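Local coordinates for protein possible galactose mutarotase (PDB 4RNL) that is of uncertain function but probably interconverts the alpha and beta anomers of galactose or a related sugar, as aldose 1-epimerases do, at residues 227-232 / 241-246; 235-240 / 281-286. All coordinates share one frame; numbering follows the deposited sequence.

Contact 1: 227-232 / 241-246. With PO4 (phosphate ion), chain G.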
loop_
_atom_site.group_PDB
_atom_site.type_symbol
_atom_site.label_atom_id
_atom_site.label_comp_id
_atom_site.label_asym_id
_atom_site.label_seq_id
_atom_site.Cartn_x
_atom_site.Cartn_y
_atom_site.Cartn_z
ATOM N N THR A 227 6.719 0.906 -25.047
ATOM C CA THR A 227 7.629 1.270 -23.966
ATOM C C THR A 227 7.827 0.115 -22.985
ATOM O O THR A 227 7.118 -0.896 -23.028
ATOM C CB THR A 227 7.083 2.441 -23.131
ATOM O OG1 THR A 227 6.044 1.951 -22.269
ATOM C CG2 THR A 227 6.529 3.561 -24.015
ATOM N N ARG A 228 8.772 0.294 -22.070
ATOM C CA ARG A 228 9.038 -0.706 -21.038
ATOM C C ARG A 228 7.900 -0.782 -20.019
ATOM O O ARG A 228 7.913 -1.639 -19.126
ATOM C CB ARG A 228 10.362 -0.378 -20.328
ATOM C CG ARG A 228 10.294 0.891 -19.458
ATOM C CD ARG A 228 11.683 1.315 -18.964
ATOM N NE ARG A 228 12.203 0.299 -18.063
ATOM C CZ ARG A 228 12.033 0.308 -16.745
ATOM N NH1 ARG A 228 12.531 -0.672 -16.019
ATOM N NH2 ARG A 228 11.392 1.303 -16.153
ATOM N N PHE A 229 6.907 0.100 -20.142
ATOM C CA PHE A 229 5.809 0.119 -19.170
ATOM C C PHE A 229 4.580 -0.652 -19.651
ATOM O O PHE A 229 3.534 -0.636 -19.007
ATOM C CB PHE A 229 5.448 1.565 -18.808
ATOM C CG PHE A 229 6.635 2.372 -18.369
ATOM C CD1 PHE A 229 7.105 2.281 -17.062
ATOM C CD2 PHE A 229 7.306 3.190 -19.267
ATOM C CE1 PHE A 229 8.209 3.014 -16.652
ATOM C CE2 PHE A 229 8.417 3.930 -18.869
ATOM C CZ PHE A 229 8.870 3.840 -17.559
ATOM N N ASP A 230 4.711 -1.339 -20.782
ATOM C CA ASP A 230 3.598 -2.126 -21.311
ATOM C C ASP A 230 3.469 -3.468 -20.583
ATOM O O ASP A 230 4.268 -4.387 -20.806
ATOM C CB ASP A 230 3.759 -2.350 -22.824
ATOM C CG ASP A 230 2.489 -2.873 -23.488
ATOM O OD1 ASP A 230 1.533 -3.238 -22.765
ATOM O OD2 ASP A 230 2.444 -2.932 -24.745
ATOM N N PHE A 231 2.468 -3.563 -19.709
ATOM C CA PHE A 231 2.136 -4.801 -18.989
ATOM C C PHE A 231 0.738 -5.272 -19.365
ATOM O O PHE A 231 0.086 -5.992 -18.599
ATOM C CB PHE A 231 2.189 -4.597 -17.459
ATOM C CG PHE A 231 3.588 -4.522 -16.890
ATOM C CD1 PHE A 231 4.287 -5.684 -16.573
ATOM C CD2 PHE A 231 4.187 -3.291 -16.621
ATOM C CE1 PHE A 231 5.573 -5.623 -16.033
ATOM C CE2 PHE A 231 5.475 -3.219 -16.082
ATOM C CZ PHE A 231 6.171 -4.388 -15.783
ATOM N N ARG A 232 0.260 -4.869 -20.539
ATOM C CA ARG A 232 -1.098 -5.228 -20.935
ATOM C C ARG A 232 -1.231 -6.739 -21.139
ATOM O O ARG A 232 -2.303 -7.308 -20.914
ATOM C CB ARG A 232 -1.519 -4.451 -22.178
ATOM C CG ARG A 232 -1.795 -2.951 -21.905
ATOM C CD ARG A 232 -2.054 -2.200 -23.204
ATOM N NE ARG A 232 -0.909 -2.314 -24.109
ATOM C CZ ARG A 232 -0.947 -2.044 -25.411
ATOM N NH1 ARG A 232 -2.073 -1.635 -25.979
ATOM N NH2 ARG A 232 0.145 -2.188 -26.148
ATOM N N TYR A 241 11.161 -0.358 -11.485
ATOM C CA TYR A 241 10.037 0.559 -11.654
ATOM C C TYR A 241 9.794 1.337 -10.375
ATOM O O TYR A 241 10.042 0.847 -9.270
ATOM C CB TYR A 241 8.755 -0.205 -12.047
ATOM C CG TYR A 241 8.853 -0.868 -13.402
ATOM C CD1 TYR A 241 8.510 -0.173 -14.556
ATOM C CD2 TYR A 241 9.296 -2.177 -13.525
ATOM C CE1 TYR A 241 8.614 -0.765 -15.809
ATOM C CE2 TYR A 241 9.404 -2.788 -14.777
ATOM C CZ TYR A 241 9.060 -2.070 -15.912
ATOM O OH TYR A 241 9.159 -2.662 -17.156
ATOM N N ASP A 242 9.322 2.566 -10.535
ATOM C CA ASP A 242 8.781 3.350 -9.437
ATOM C C ASP A 242 7.841 4.331 -10.109
ATOM O O ASP A 242 8.112 5.533 -10.172
ATOM C CB ASP A 242 9.895 4.079 -8.686
ATOM C CG ASP A 242 9.394 4.781 -7.437
ATOM O OD1 ASP A 242 8.205 4.594 -7.077
ATOM O OD2 ASP A 242 10.192 5.517 -6.810
ATOM N N HIS A 243 6.752 3.790 -10.652
ATOM C CA HIS A 243 5.898 4.519 -11.586
ATOM C C HIS A 243 4.432 4.245 -11.334
ATOM O O HIS A 243 4.055 3.132 -10.961
ATOM C CB HIS A 243 6.232 4.106 -13.017
ATOM C CG HIS A 243 7.602 4.522 -13.452
ATOM N ND1 HIS A 243 8.732 3.811 -13.111
ATOM C CD2 HIS A 243 8.023 5.586 -14.171
ATOM C CE1 HIS A 243 9.795 4.410 -13.624
ATOM N NE2 HIS A 243 9.391 5.489 -14.275
ATOM N N ASN A 244 3.614 5.274 -11.539
ATOM C CA ASN A 244 2.169 5.156 -11.458
ATOM C C ASN A 244 1.592 4.776 -12.814
ATOM O O ASN A 244 1.946 5.370 -13.839
ATOM C CB ASN A 244 1.562 6.496 -11.005
ATOM C CG ASN A 244 0.040 6.503 -11.065
ATOM O OD1 ASN A 244 -0.630 5.962 -10.179
ATOM N ND2 ASN A 244 -0.512 7.136 -12.101
ATOM N N PHE A 245 0.698 3.792 -12.810
ATOM C CA PHE A 245 -0.065 3.424 -14.000
ATOM C C PHE A 245 -1.488 3.979 -13.907
ATOM O O PHE A 245 -2.112 3.931 -12.852
ATOM C CB PHE A 245 -0.077 1.893 -14.156
ATOM C CG PHE A 245 1.271 1.323 -14.493
ATOM C CD1 PHE A 245 2.223 1.120 -13.500
ATOM C CD2 PHE A 245 1.610 1.054 -15.813
ATOM C CE1 PHE A 245 3.480 0.630 -13.806
ATOM C CE2 PHE A 245 2.867 0.558 -16.130
ATOM C CZ PHE A 245 3.804 0.352 -15.136
ATOM N N ALA A 246 -1.988 4.524 -15.015
ATOM C CA ALA A 246 -3.369 4.983 -15.092
ATOM C C ALA A 246 -4.244 3.788 -15.465
ATOM O O ALA A 246 -4.275 3.355 -16.619
ATOM C CB ALA A 246 -3.498 6.102 -16.137
HETATM P P PO4 G . -0.972 -1.429 -29.668
HETATM O O1 PO4 G . -0.775 -0.625 -30.927
HETATM O O2 PO4 G . 0.338 -1.542 -28.931
HETATM O O3 PO4 G . -2.006 -0.762 -28.791
HETATM O O4 PO4 G . -1.423 -2.822 -30.042
#
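Tyr241 lies between Arg228 and Phe231, the central layer of an aromatic cluster that fastens the loop 227-232 to strand 242-246 of the galactose mutarotase-like beta fold. Over one face the Arg228 guanidinium is laid almost flat, the planes 15° apart and CZ of Arg228 4.1 Å from the centroid of the Tyr241 ring, a cation-pi stack; a bend at chi3 (-65°) folds the arginine back over the ring, and NH1 bonds to Ala240 O. The opposite face receives the edge of Phe231 in a T-shaped pair, CZ of Phe231 standing 3.7 Å from CZ of Tyr241. Phe229 CE1 sits edge-on above the centre of the His243 imidazole, 3.6 Å from CD2 of His243, while its CD1 meets the rim of Tyr241. The edge of Phe245 meets backbone, its CE2 3.2 Å from Phe229 O, and its ring lies oblique to Phe231. Thr227 to Asp230 form a type I turn, with Thr227 OG1 accepting from Phe229 N in an ST turn. Arg232, paired side-on with Asp230, holds the phosphate with NH1 and NH2. At the tip of the tyrosine, Tyr241 OH donates to Arg228 O across 2.5 Å, tilted 27° from the carbonyl plane, and Arg235 NH1 shares that oxygen.

Contact 2: 235-240 / 281-286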
loop_
_atom_site.group_PDB
_atom_site.type_symbol
_atom_site.label_atom_id
_atom_site.label_comp_id
_atom_site.label_asym_id
_atom_site.label_seq_id
_atom_site.Cartn_x
_atom_site.Cartn_y
_atom_site.Cartn_z
ATOM N N ARG A 235 3.829 -10.534 -18.320
ATOM C CA ARG A 235 5.248 -10.693 -18.642
ATOM C C ARG A 235 6.081 -10.501 -17.384
ATOM O O ARG A 235 5.629 -9.857 -16.440
ATOM C CB ARG A 235 5.670 -9.649 -19.683
ATOM C CG ARG A 235 5.129 -8.255 -19.370
ATOM C CD ARG A 235 6.014 -7.134 -19.916
ATOM N NE ARG A 235 7.098 -6.828 -18.995
ATOM C CZ ARG A 235 7.565 -5.609 -18.761
ATOM N NH1 ARG A 235 7.052 -4.559 -19.389
ATOM N NH2 ARG A 235 8.545 -5.446 -17.890
ATOM N N ALA A 236 7.306 -11.017 -17.387
ATOM C CA ALA A 236 8.205 -10.829 -16.248
ATOM C C ALA A 236 8.393 -9.340 -15.955
ATOM O O ALA A 236 8.511 -8.538 -16.888
ATOM C CB ALA A 236 9.546 -11.496 -16.517
ATOM N N VAL A 237 8.393 -8.970 -14.674
ATOM C CA VAL A 237 8.619 -7.580 -14.282
ATOM C C VAL A 237 9.985 -7.115 -14.797
ATOM O O VAL A 237 10.088 -6.080 -15.477
ATOM C CB VAL A 237 8.490 -7.383 -12.755
ATOM C CG1 VAL A 237 8.919 -5.965 -12.373
ATOM C CG2 VAL A 237 7.042 -7.632 -12.311
ATOM N N ALA A 238 11.014 -7.897 -14.475
ATOM C CA ALA A 238 12.343 -7.817 -15.095
ATOM C C ALA A 238 13.173 -6.562 -14.812
ATOM O O ALA A 238 14.368 -6.665 -14.524
ATOM C CB ALA A 238 12.254 -8.069 -16.599
ATOM N N GLY A 239 12.561 -5.387 -14.904
ATOM C CA GLY A 239 13.300 -4.148 -14.706
ATOM C C GLY A 239 12.950 -3.440 -13.411
ATOM O O GLY A 239 12.152 -3.944 -12.612
ATOM N N ALA A 240 13.561 -2.275 -13.204
ATOM C CA ALA A 240 13.261 -1.435 -12.054
ATOM C C ALA A 240 12.104 -0.507 -12.411
ATOM O O ALA A 240 12.072 0.056 -13.512
ATOM C CB ALA A 240 14.486 -0.617 -11.673
ATOM N N LEU A 281 3.750 0.946 -9.136
ATOM C CA LEU A 281 4.536 -0.280 -9.156
ATOM C C LEU A 281 5.921 0.107 -8.661
ATOM O O LEU A 281 6.560 0.965 -9.246
ATOM C CB LEU A 281 4.619 -0.826 -10.586
ATOM C CG LEU A 281 5.582 -1.991 -10.819
ATOM C CD1 LEU A 281 5.228 -3.150 -9.917
ATOM C CD2 LEU A 281 5.550 -2.426 -12.283
ATOM N N TYR A 282 6.373 -0.491 -7.567
ATOM C CA TYR A 282 7.695 -0.166 -7.045
ATOM C C TYR A 282 8.466 -1.442 -6.781
ATOM O O TYR A 282 7.999 -2.323 -6.064
ATOM C CB TYR A 282 7.602 0.693 -5.773
ATOM C CG TYR A 282 8.964 0.994 -5.190
ATOM C CD1 TYR A 282 9.970 1.541 -5.979
ATOM C CD2 TYR A 282 9.248 0.718 -3.856
ATOM C CE1 TYR A 282 11.237 1.804 -5.455
ATOM C CE2 TYR A 282 10.501 0.981 -3.317
ATOM C CZ TYR A 282 11.487 1.525 -4.121
ATOM O OH TYR A 282 12.726 1.779 -3.589
ATOM N N THR A 283 9.647 -1.546 -7.373
ATOM C CA THR A 283 10.415 -2.785 -7.303
ATOM C C THR A 283 11.495 -2.805 -6.223
ATOM O O THR A 283 12.431 -3.589 -6.316
ATOM C CB THR A 283 11.042 -3.135 -8.670
ATOM O OG1 THR A 283 11.757 -1.992 -9.172
ATOM C CG2 THR A 283 9.950 -3.501 -9.663
ATOM N N ALA A 284 11.370 -1.951 -5.209
ATOM C CA ALA A 284 12.217 -2.038 -4.004
ATOM C C ALA A 284 13.706 -1.932 -4.290
ATOM O O ALA A 284 14.521 -2.676 -3.726
ATOM C CB ALA A 284 11.923 -3.341 -3.222
ATOM N N ASP A 285 14.084 -1.008 -5.159
ATOM C CA ASP A 285 15.484 -0.928 -5.535
ATOM C C ASP A 285 16.380 -0.298 -4.471
ATOM O O ASP A 285 17.600 -0.400 -4.550
ATOM C CB ASP A 285 15.624 -0.245 -6.893
ATOM C CG ASP A 285 14.791 -0.932 -7.946
ATOM O OD1 ASP A 285 15.297 -1.898 -8.565
ATOM O OD2 ASP A 285 13.615 -0.535 -8.111
ATOM N N HIS A 286 15.781 0.318 -3.459
ATOM C CA HIS A 286 16.572 0.928 -2.389
ATOM C C HIS A 286 17.157 -0.122 -1.441
ATOM O O HIS A 286 18.111 0.146 -0.717
ATOM C CB HIS A 286 15.721 1.913 -1.598
ATOM C CG HIS A 286 14.724 1.256 -0.698
ATOM N ND1 HIS A 286 13.503 0.797 -1.147
ATOM C CD2 HIS A 286 14.766 0.984 0.628
ATOM C CE1 HIS A 286 12.837 0.265 -0.135
ATOM N NE2 HIS A 286 13.580 0.371 0.954
#
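Thr283 meets the segment 235-240 with both branches of its side chain, and tracing it outward from the backbone accounts for most of this contact. Its CB is still 4.2 Å from the carbonyl oxygen of Gly239. One step further the side chain forks. The methyl CG2 is anti to the carbonyl carbon and packs against Val237, with 3.8 Å between CG2 of Thr283 and CG1 of Val237; Gly239 O lies about as near the same methyl. The hydroxyl takes the other direction: with chi1 at 51°, OG1 stands between the backbone N and the carbonyl carbon, and it comes within 3.3 Å of CA of Ala240. The contact lies in the beta-sandwich-like fold of the aldose 1-epimerase family, where the chain leaving edge strand 235-236 of one antiparallel sheet passes the end of strand 278-282 in another before entering strand 242-246. At the tip, OG1 of Thr283 donates to OD2 of Asp285, 2.6 Å away on the syn side and 16° out of the carboxylate plane, and it also takes the N-H of Tyr241, so two bonds settle the rotation of the hydroxyl. The carboxylate in turn reaches the methyl of Ala240, OD1 of Asp285 lying 3.5 Å from CB of Ala240. Replacing Asp285 with an alanine would probably leave the Thr283 hydroxyl proton without its acceptor, the oxygen then held by the N-H of Tyr241 alone among the bonds described, and take away the carboxylate that lies against the Ala240 methyl. Val237 and Thr283 both also touch Leu305 of strand 305-310.

Overall arrangement
Contacts 1 and 2 lie about 10 Å apart, centre to centre, on the same side of the chain's centre, and their segments are consecutive in the chain: residues 235-240 lead directly into 241-246. Strands 242-246 and 278-282 are antiparallel neighbours in one sheet, joined where Leu281 N lies 2.9 Å from His243 O. The bond from Arg228 NH1 to Ala240 O, 2.7 Å long, is a second tie between the contacts. Arg235 links the two as well, its guanidinium bonding to Tyr241 OH and forming a cation-pi contact with Phe231. The phosphate, held by Arg232 and Thr225, probably comes from the crystallisation liquor, so it need not mark a substrate site.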